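Local atomic coordinates of BB1 (Synthetic construct, PDB entry 6D0T), a protein that is a computationally designed beta barrel with no known natural function, made in the course of designing barrels that bind and activate a fluorogenic compound. Residues D3-F8 with M30-P35; I40-Q45 with M70-G75; V90-K95 with G104-Q109. All coordinates share one frame; numbering follows the deposited sequence.

Contact 1: D3-F8 with M30-P35; sequences DAAQYF and MQPRTP
A5 and P35 bring the backbones to 5.3 Å between their CA atoms, and F8 and M30 stand 6.5 Å apart, CA to CA; between these two points the short helix 4-7 lies against the end of strand 23-32 and the corner at R33 that follows it. No direct hydrogen bond joins the segments. Instead one water accepts from A5 N and donates to P35 O and to D3 OD1. D3 is the N-cap of the helix: its OD1 also takes the N-H of Q6 at 3.0 Å, so the same oxygen holds both the first turn and the bridging water. Helix 4-7 sits at this end of the closed eight-stranded barrel. A5 points its methyl at the ring of P32, with CB 4.0 Å from P32 CG, while A4 CB rests 3.6 Å from P35 O. Deeper in, M30 lays its CB 3.6 Å from F8 O. M30 CG is anti to the carbonyl carbon (chi1 -58°) and the chain beyond it is extended, which runs SD alongside F8 O and CB. That sulfur approaches the F8 ring obliquely, 5.5 Å from the centroid, a Met-aromatic contact; I58 touches both side chains.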
loop_
_atom_site.group_PDB
_atom_site.type_symbol
_atom_site.label_atom_id
_atom_site.label_comp_id
_atom_site.label_asym_id
_atom_site.label_seq_id
_atom_site.Cartn_x
_atom_site.Cartn_y
_atom_site.Cartn_z
ATOM N N ASP A 3 4.700 1.739 15.825
ATOM C CA ASP A 3 4.610 0.319 16.106
ATOM C C ASP A 3 3.693 -0.295 15.069
ATOM O O ASP A 3 2.537 0.120 14.947
ATOM C CB ASP A 3 4.079 0.130 17.526
ATOM C CG ASP A 3 3.915 -1.303 17.920
ATOM O OD1 ASP A 3 3.060 -2.001 17.308
ATOM O OD2 ASP A 3 4.594 -1.721 18.897
ATOM N N ALA A 4 4.204 -1.250 14.295
ATOM C CA ALA A 4 3.475 -1.682 13.102
ATOM C C ALA A 4 2.076 -2.187 13.446
ATOM O O ALA A 4 1.081 -1.828 12.786
ATOM C CB ALA A 4 4.266 -2.773 12.374
ATOM N N ALA A 5 1.985 -3.080 14.424
ATOM C CA ALA A 5 0.689 -3.684 14.711
ATOM C C ALA A 5 -0.235 -2.769 15.481
ATOM O O ALA A 5 -1.446 -2.993 15.466
ATOM C CB ALA A 5 0.883 -5.003 15.454
ATOM N N GLN A 6 0.298 -1.770 16.189
ATOM C CA GLN A 6 -0.550 -0.732 16.758
ATOM C C GLN A 6 -1.146 0.170 15.668
ATOM O O GLN A 6 -2.324 0.508 15.706
ATOM C CB GLN A 6 0.262 0.127 17.745
ATOM C CG GLN A 6 -0.563 1.261 18.347
ATOM C CD GLN A 6 0.232 2.108 19.335
ATOM O OE1 GLN A 6 1.462 2.134 19.297
ATOM N NE2 GLN A 6 -0.469 2.853 20.169
ATOM N N TYR A 7 -0.338 0.586 14.699
ATOM C CA TYR A 7 -0.684 1.700 13.843
ATOM C C TYR A 7 -1.390 1.275 12.550
ATOM O O TYR A 7 -2.407 1.875 12.184
ATOM C CB TYR A 7 0.582 2.505 13.509
ATOM C CG TYR A 7 0.307 3.632 12.538
ATOM C CD1 TYR A 7 0.427 3.431 11.189
ATOM C CD2 TYR A 7 -0.101 4.880 12.978
ATOM C CE1 TYR A 7 0.124 4.402 10.296
ATOM C CE2 TYR A 7 -0.396 5.876 12.108
ATOM C CZ TYR A 7 -0.274 5.648 10.740
ATOM O OH TYR A 7 -0.577 6.627 9.822
ATOM N N PHE A 8 -0.883 0.259 11.866
ATOM C CA PHE A 8 -1.354 0.040 10.499
ATOM C C PHE A 8 -2.703 -0.659 10.414
ATOM O O PHE A 8 -3.443 -0.385 9.461
ATOM C CB PHE A 8 -0.322 -0.738 9.671
ATOM C CG PHE A 8 0.892 0.073 9.312
ATOM C CD1 PHE A 8 0.804 1.108 8.432
ATOM C CD2 PHE A 8 2.130 -0.181 9.930
ATOM C CE1 PHE A 8 1.930 1.887 8.140
ATOM C CE2 PHE A 8 3.235 0.572 9.626
ATOM C CZ PHE A 8 3.134 1.615 8.750
ATOM N N MET A 30 -6.044 -3.849 6.503
ATOM C CA MET A 30 -4.776 -4.296 7.072
ATOM C C MET A 30 -5.010 -4.962 8.422
ATOM O O MET A 30 -5.773 -4.456 9.248
ATOM C CB MET A 30 -3.796 -3.134 7.231
ATOM C CG MET A 30 -3.490 -2.425 5.965
ATOM S SD MET A 30 -2.047 -1.401 6.115
ATOM C CE MET A 30 -2.210 -0.326 4.692
ATOM N N GLN A 31 -4.383 -6.106 8.627
ATOM C CA GLN A 31 -4.444 -6.789 9.913
ATOM C C GLN A 31 -3.101 -7.447 10.172
ATOM O O GLN A 31 -2.426 -7.869 9.228
ATOM C CB GLN A 31 -5.561 -7.840 9.961
ATOM C CG GLN A 31 -5.319 -8.972 9.090
ATOM N N PRO A 32 -2.673 -7.554 11.428
ATOM C CA PRO A 32 -1.378 -8.185 11.665
ATOM C C PRO A 32 -1.448 -9.688 11.472
ATOM O O PRO A 32 -2.399 -10.351 11.882
ATOM C CB PRO A 32 -1.029 -7.810 13.111
ATOM C CG PRO A 32 -2.046 -6.886 13.537
ATOM C CD PRO A 32 -3.256 -7.048 12.674
ATOM N N ARG A 33 -0.452 -10.220 10.801
ATOM C CA ARG A 33 -0.187 -11.645 10.921
ATOM C C ARG A 33 0.708 -11.907 12.126
ATOM O O ARG A 33 0.467 -12.834 12.902
ATOM C CB ARG A 33 0.463 -12.168 9.639
ATOM C CG ARG A 33 0.620 -13.661 9.599
ATOM C CD ARG A 33 1.118 -14.110 8.232
ATOM N NE ARG A 33 0.099 -13.938 7.204
ATOM N N THR A 34 1.758 -11.113 12.261
ATOM C CA THR A 34 2.633 -11.058 13.421
ATOM C C THR A 34 2.954 -9.594 13.636
ATOM O O THR A 34 2.629 -8.778 12.788
ATOM C CB THR A 34 3.941 -11.820 13.222
ATOM O OG1 THR A 34 4.752 -11.076 12.316
ATOM C CG2 THR A 34 3.711 -13.233 12.691
ATOM N N PRO A 35 3.642 -9.228 14.715
ATOM C CA PRO A 35 3.983 -7.814 14.891
ATOM C C PRO A 35 4.940 -7.275 13.861
ATOM O O PRO A 35 5.062 -6.047 13.773
ATOM C CB PRO A 35 4.590 -7.789 16.286
ATOM C CG PRO A 35 3.942 -8.945 16.983
ATOM C CD PRO A 35 3.948 -10.001 15.930
HETATM O O HOH W 1 4.255 -4.220 15.715
#

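Contact 2: I40-Q45 with M70-G75; sequences IRFKGQ and MQSSDG
The methyl of M70 sits over one face of the F42 ring, with CE 3.5 Å from the ring centroid and only 18° off the normal, a CH-pi contact inside the closed eight-stranded antiparallel barrel. The two residues come from strands 37-46 and 67-72, which are not neighbours in the sheet but have strand 51-59 between them; the axes of the short segments approach to 8.6 Å, their N-to-C directions 37° apart. The methyl lies toward the CD1 and CE1 rim, its closest ring atom being F42 CD1 at 3.3 Å. A bend at the last torsion of M70 (chi3 55°) turns CE onto the ring and leaves SD farther above the same face, in a more distant Met-aromatic contact. The ring edge meets the opposite backbone, CE1 standing 3.4 Å from Q71 O and CZ 3.9 Å from S72 CA. Beside the methionine-phenylalanine pair, I40 CD1 touches M70 CG at 4.2 Å. Further out, V28 borders I40 and F42, and W78 packs on M70. Beyond S72 the chain reverses in a type I turn to G75, where S72 OG donates to D74 OD1 at 2.8 Å, reaching it from above the carboxylate plane.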
loop_
_atom_site.group_PDB
_atom_site.type_symbol
_atom_site.label_atom_id
_atom_site.label_comp_id
_atom_site.label_asym_id
_atom_site.label_seq_id
_atom_site.Cartn_x
_atom_site.Cartn_y
_atom_site.Cartn_z
ATOM N N ILE A 40 -2.081 -7.093 3.936
ATOM C CA ILE A 40 -2.961 -6.203 3.199
ATOM C C ILE A 40 -3.850 -7.065 2.315
ATOM O O ILE A 40 -3.357 -7.958 1.627
ATOM C CB ILE A 40 -2.168 -5.199 2.335
ATOM C CG1 ILE A 40 -1.328 -4.266 3.222
ATOM C CG2 ILE A 40 -3.090 -4.419 1.432
ATOM C CD1 ILE A 40 -0.264 -3.508 2.443
ATOM N N ARG A 41 -5.143 -6.768 2.314
ATOM C CA ARG A 41 -6.068 -7.219 1.274
ATOM C C ARG A 41 -6.684 -5.981 0.636
ATOM O O ARG A 41 -7.068 -5.047 1.336
ATOM C CB ARG A 41 -7.178 -8.102 1.857
ATOM C CG ARG A 41 -6.695 -9.399 2.523
ATOM C CD ARG A 41 -7.841 -10.082 3.314
ATOM N N PHE A 42 -6.821 -5.957 -0.691
ATOM C CA PHE A 42 -7.325 -4.750 -1.335
ATOM C C PHE A 42 -8.214 -5.081 -2.526
ATOM O O PHE A 42 -8.143 -6.173 -3.110
ATOM C CB PHE A 42 -6.194 -3.802 -1.783
ATOM C CG PHE A 42 -5.443 -4.240 -3.011
ATOM C CD1 PHE A 42 -4.352 -5.093 -2.916
ATOM C CD2 PHE A 42 -5.792 -3.746 -4.250
ATOM C CE1 PHE A 42 -3.630 -5.471 -4.044
ATOM C CE2 PHE A 42 -5.079 -4.098 -5.393
ATOM C CZ PHE A 42 -4.003 -4.987 -5.295
ATOM N N LYS A 43 -9.100 -4.133 -2.806
ATOM C CA LYS A 43 -9.922 -4.068 -4.005
ATOM C C LYS A 43 -9.820 -2.655 -4.533
ATOM O O LYS A 43 -9.755 -1.691 -3.761
ATOM C CB LYS A 43 -11.400 -4.425 -3.746
ATOM C CG LYS A 43 -11.604 -5.870 -3.341
ATOM C CD LYS A 43 -13.100 -6.225 -3.172
ATOM C CE LYS A 43 -13.288 -7.706 -2.856
ATOM N N GLY A 44 -9.798 -2.526 -5.845
ATOM C CA GLY A 44 -9.681 -1.200 -6.411
ATOM C C GLY A 44 -9.826 -1.244 -7.903
ATOM O O GLY A 44 -10.370 -2.197 -8.460
ATOM N N GLN A 45 -9.341 -0.189 -8.552
ATOM C CA GLN A 45 -9.449 -0.138 -10.005
ATOM C C GLN A 45 -8.412 0.844 -10.543
ATOM O O GLN A 45 -8.004 1.793 -9.853
ATOM C CB GLN A 45 -10.866 0.276 -10.454
ATOM C CG GLN A 45 -11.392 1.606 -9.883
ATOM C CD GLN A 45 -11.817 1.531 -8.416
ATOM O OE1 GLN A 45 -12.289 0.489 -7.940
ATOM N NE2 GLN A 45 -11.665 2.643 -7.699
ATOM N N MET A 70 2.869 -5.060 -2.723
ATOM C CA MET A 70 1.496 -5.381 -3.091
ATOM C C MET A 70 1.537 -6.075 -4.442
ATOM O O MET A 70 2.376 -5.760 -5.286
ATOM C CB MET A 70 0.574 -4.136 -3.161
ATOM C CG MET A 70 0.123 -3.542 -1.787
ATOM S SD MET A 70 -0.886 -2.018 -1.922
ATOM C CE MET A 70 -2.178 -2.550 -2.965
ATOM N N GLN A 71 0.643 -7.039 -4.625
ATOM C CA GLN A 71 0.508 -7.777 -5.882
ATOM C C GLN A 71 -0.939 -7.722 -6.325
ATOM O O GLN A 71 -1.850 -7.977 -5.522
ATOM C CB GLN A 71 0.945 -9.227 -5.731
ATOM C CG GLN A 71 2.392 -9.393 -5.325
ATOM C CD GLN A 71 2.882 -10.841 -5.427
ATOM O OE1 GLN A 71 3.955 -11.128 -5.979
ATOM N NE2 GLN A 71 2.121 -11.741 -4.867
ATOM N N SER A 72 -1.146 -7.419 -7.603
ATOM C CA SER A 72 -2.464 -7.162 -8.162
ATOM C C SER A 72 -2.880 -8.278 -9.125
ATOM O O SER A 72 -2.055 -8.891 -9.806
ATOM C CB SER A 72 -2.460 -5.823 -8.914
ATOM O OG SER A 72 -3.682 -5.544 -9.514
ATOM N N SER A 73 -4.190 -8.462 -9.209
ATOM C CA SER A 73 -4.817 -9.445 -10.081
ATOM C C SER A 73 -4.673 -9.111 -11.564
ATOM O O SER A 73 -4.977 -9.969 -12.396
ATOM C CB SER A 73 -6.300 -9.549 -9.725
ATOM O OG SER A 73 -6.978 -8.314 -9.921
ATOM N N ASP A 74 -4.282 -7.882 -11.913
ATOM C CA ASP A 74 -3.977 -7.525 -13.297
ATOM C C ASP A 74 -2.507 -7.686 -13.636
ATOM O O ASP A 74 -2.112 -7.421 -14.772
ATOM C CB ASP A 74 -4.454 -6.099 -13.616
ATOM C CG ASP A 74 -3.616 -5.001 -12.993
ATOM O OD1 ASP A 74 -2.803 -5.268 -12.114
ATOM O OD2 ASP A 74 -3.818 -3.826 -13.400
ATOM N N GLY A 75 -1.715 -8.184 -12.707
ATOM C CA GLY A 75 -0.343 -8.503 -12.961
ATOM C C GLY A 75 0.626 -7.483 -12.456
ATOM O O GLY A 75 1.836 -7.704 -12.563
#

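Contact 3: V90-K95 with G104-Q109; sequences VEVRFK and GEFRRQ
V92 and F106 pack on the inner face of the sheet, where CG1 of the valine comes within 3.5 Å of F106 CE2 and also touches CD2. The two side chains cross at about a right angle, and the methyl approaches the ring obliquely. Both residues place the touching branch beside their own backbone N: V92 CG1 (chi1 -57°) and F106 CG (chi1 -67°) are each anti to the carbonyl carbon. The other methyl of V92, CG2, turns to the strand opposite and lies 3.7 Å from the carbonyl carbon of G104, a residue with no side chain to compete for this place. V90 meets F106 differently, CB to CB at 4.2 Å, with the valine CB near the plane of the ring at its edge. W12 and V28 also touch F106, while L82 borders both valines.

On the outer face, E105 swings CG anti to its backbone N (chi1 -168°), which lays this methylene against V90 O at 3.4 Å. Its extended chain then carries the carboxylate outward, where OE2 is met on the syn side, though somewhat out of the carboxylate plane, by R107 NH1 in a salt bridge of 3.0 Å. S89 OG is a second hydrogen-bonding partner of OE2. E91 stands on the same face, its CB beside G104 O.

Between the two faces, the backbones of V90 and F106 form a hydrogen-bonded pair through both N-H groups. V92 N donates to G104 O at 2.9 Å from well above the carbonyl plane, and the return bond from G104 N is weak. E91 and E105 are the non-hydrogen-bonded pair between them. This antiparallel pairing is that of a beta hairpin, 89-96 with 101-108, which here forms part of the wall of the designed barrel, with apolar side chains inward and charged ones outward.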
loop_
_atom_site.group_PDB
_atom_site.type_symbol
_atom_site.label_atom_id
_atom_site.label_comp_id
_atom_site.label_asym_id
_atom_site.label_seq_id
_atom_site.Cartn_x
_atom_site.Cartn_y
_atom_site.Cartn_z
ATOM N N VAL A 90 -0.426 7.973 5.287
ATOM C CA VAL A 90 0.848 7.329 4.995
ATOM C C VAL A 90 1.194 7.589 3.532
ATOM O O VAL A 90 0.370 7.332 2.647
ATOM C CB VAL A 90 0.790 5.807 5.262
ATOM C CG1 VAL A 90 2.166 5.174 4.971
ATOM C CG2 VAL A 90 0.378 5.524 6.677
ATOM N N GLU A 91 2.411 8.062 3.261
ATOM C CA GLU A 91 2.838 8.195 1.869
ATOM C C GLU A 91 3.634 6.964 1.454
ATOM O O GLU A 91 4.307 6.343 2.276
ATOM C CB GLU A 91 3.662 9.478 1.657
ATOM C CG GLU A 91 2.806 10.719 1.843
ATOM C CD GLU A 91 3.485 12.050 1.529
ATOM O OE1 GLU A 91 4.698 12.078 1.200
ATOM O OE2 GLU A 91 2.777 13.094 1.626
ATOM N N VAL A 92 3.511 6.571 0.187
ATOM C CA VAL A 92 4.238 5.412 -0.317
ATOM C C VAL A 92 5.020 5.800 -1.570
ATOM O O VAL A 92 4.643 6.709 -2.314
ATOM C CB VAL A 92 3.320 4.196 -0.615
ATOM C CG1 VAL A 92 2.546 3.802 0.605
ATOM C CG2 VAL A 92 2.371 4.461 -1.761
ATOM N N ARG A 93 6.132 5.099 -1.778
ATOM C CA ARG A 93 6.952 5.232 -2.979
ATOM C C ARG A 93 7.375 3.830 -3.401
ATOM O O ARG A 93 7.907 3.071 -2.583
ATOM C CB ARG A 93 8.169 6.120 -2.698
ATOM C CG ARG A 93 9.053 6.380 -3.884
ATOM C CD ARG A 93 8.498 7.442 -4.783
ATOM N NE ARG A 93 9.425 7.782 -5.863
ATOM N N PHE A 94 7.114 3.454 -4.651
ATOM C CA PHE A 94 7.413 2.079 -5.015
ATOM C C PHE A 94 7.692 1.949 -6.504
ATOM O O PHE A 94 7.350 2.818 -7.308
ATOM C CB PHE A 94 6.284 1.100 -4.600
ATOM C CG PHE A 94 4.916 1.394 -5.215
ATOM C CD1 PHE A 94 3.978 2.116 -4.516
ATOM C CD2 PHE A 94 4.549 0.854 -6.442
ATOM C CE1 PHE A 94 2.709 2.340 -5.048
ATOM C CE2 PHE A 94 3.276 1.091 -6.994
ATOM C CZ PHE A 94 2.373 1.823 -6.313
ATOM N N LYS A 95 8.375 0.852 -6.834
ATOM C CA LYS A 95 8.625 0.432 -8.199
ATOM C C LYS A 95 7.651 -0.667 -8.591
ATOM O O LYS A 95 7.246 -1.493 -7.764
ATOM C CB LYS A 95 10.047 -0.117 -8.373
ATOM C CG LYS A 95 11.186 0.795 -7.956
ATOM C CD LYS A 95 11.483 1.847 -9.022
ATOM C CE LYS A 95 12.918 2.363 -8.902
ATOM N NZ LYS A 95 13.140 3.008 -7.575
ATOM N N GLY A 104 2.174 7.694 -3.808
ATOM C CA GLY A 104 0.780 7.511 -3.443
ATOM C C GLY A 104 0.567 7.712 -1.965
ATOM O O GLY A 104 1.476 8.093 -1.215
ATOM N N GLU A 105 -0.674 7.478 -1.554
ATOM C CA GLU A 105 -1.085 7.737 -0.187
ATOM C C GLU A 105 -2.130 6.720 0.240
ATOM O O GLU A 105 -2.958 6.296 -0.565
ATOM C CB GLU A 105 -1.642 9.149 -0.055
ATOM C CG GLU A 105 -1.824 9.566 1.387
ATOM C CD GLU A 105 -2.630 10.852 1.544
ATOM O OE1 GLU A 105 -3.128 11.395 0.530
ATOM O OE2 GLU A 105 -2.771 11.305 2.701
ATOM N N PHE A 106 -2.041 6.317 1.513
ATOM C CA PHE A 106 -3.109 5.643 2.256
ATOM C C PHE A 106 -3.725 6.653 3.218
ATOM O O PHE A 106 -2.991 7.355 3.947
ATOM C CB PHE A 106 -2.581 4.464 3.086
ATOM C CG PHE A 106 -2.059 3.305 2.316
ATOM C CD1 PHE A 106 -2.905 2.415 1.706
ATOM C CD2 PHE A 106 -0.702 3.040 2.291
ATOM C CE1 PHE A 106 -2.400 1.295 1.032
ATOM C CE2 PHE A 106 -0.203 1.941 1.620
ATOM C CZ PHE A 106 -1.071 1.059 0.988
ATOM N N ARG A 107 -5.053 6.692 3.266
ATOM C CA ARG A 107 -5.824 7.572 4.142
ATOM C C ARG A 107 -6.764 6.707 4.981
ATOM O O ARG A 107 -7.590 5.956 4.437
ATOM C CB ARG A 107 -6.584 8.609 3.314
ATOM C CG ARG A 107 -5.623 9.384 2.400
ATOM C CD ARG A 107 -6.329 10.413 1.519
ATOM N NE ARG A 107 -7.166 11.308 2.311
ATOM C CZ ARG A 107 -6.723 12.385 2.956
ATOM N NH1 ARG A 107 -5.436 12.711 2.920
ATOM N NH2 ARG A 107 -7.574 13.133 3.642
ATOM N N ARG A 108 -6.613 6.789 6.309
ATOM C CA ARG A 108 -7.353 5.914 7.208
ATOM C C ARG A 108 -8.821 6.295 7.215
ATOM O O ARG A 108 -9.166 7.481 7.258
ATOM C CB ARG A 108 -6.763 6.004 8.627
ATOM C CG ARG A 108 -7.256 4.941 9.573
ATOM C CD ARG A 108 -6.884 5.244 11.001
ATOM N NE ARG A 108 -5.450 5.303 11.249
ATOM C CZ ARG A 108 -4.657 4.253 11.446
ATOM N NH1 ARG A 108 -5.134 3.006 11.409
ATOM N NH2 ARG A 108 -3.379 4.480 11.715
ATOM N N GLN A 109 -9.689 5.275 7.157
ATOM C CA GLN A 109 -11.132 5.447 7.204
ATOM C C GLN A 109 -11.665 4.976 8.550
ATOM O O GLN A 109 -10.944 4.403 9.369
ATOM C CB GLN A 109 -11.813 4.655 6.079
ATOM C CG GLN A 109 -11.296 4.965 4.698
ATOM C CD GLN A 109 -11.375 6.441 4.368
ATOM O OE1 GLN A 109 -10.361 7.090 4.049
ATOM N NE2 GLN A 109 -12.587 6.991 4.447
#

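How the contacts relate
From the N terminus the three contacts follow in series, none nested in or crossing another. Contact 1 closes the loop that runs through strand 10-18 into strand 23-32, tying helix 4-7 to one end of the barrel. Contact 2 then spans strand 51-59 to join strands 37-46 and 67-72 through the interior, and contact 3 closes the last hairpin, 89-96 with 101-108. Inside the barrel they meet: M30 of contact 1 packs on I40 of contact 2, and F106 of contact 3 touches both M30 and M70. At the helix end, R108 probably donates from NH2 to Y7 O, linking the last strand to residues 3-8.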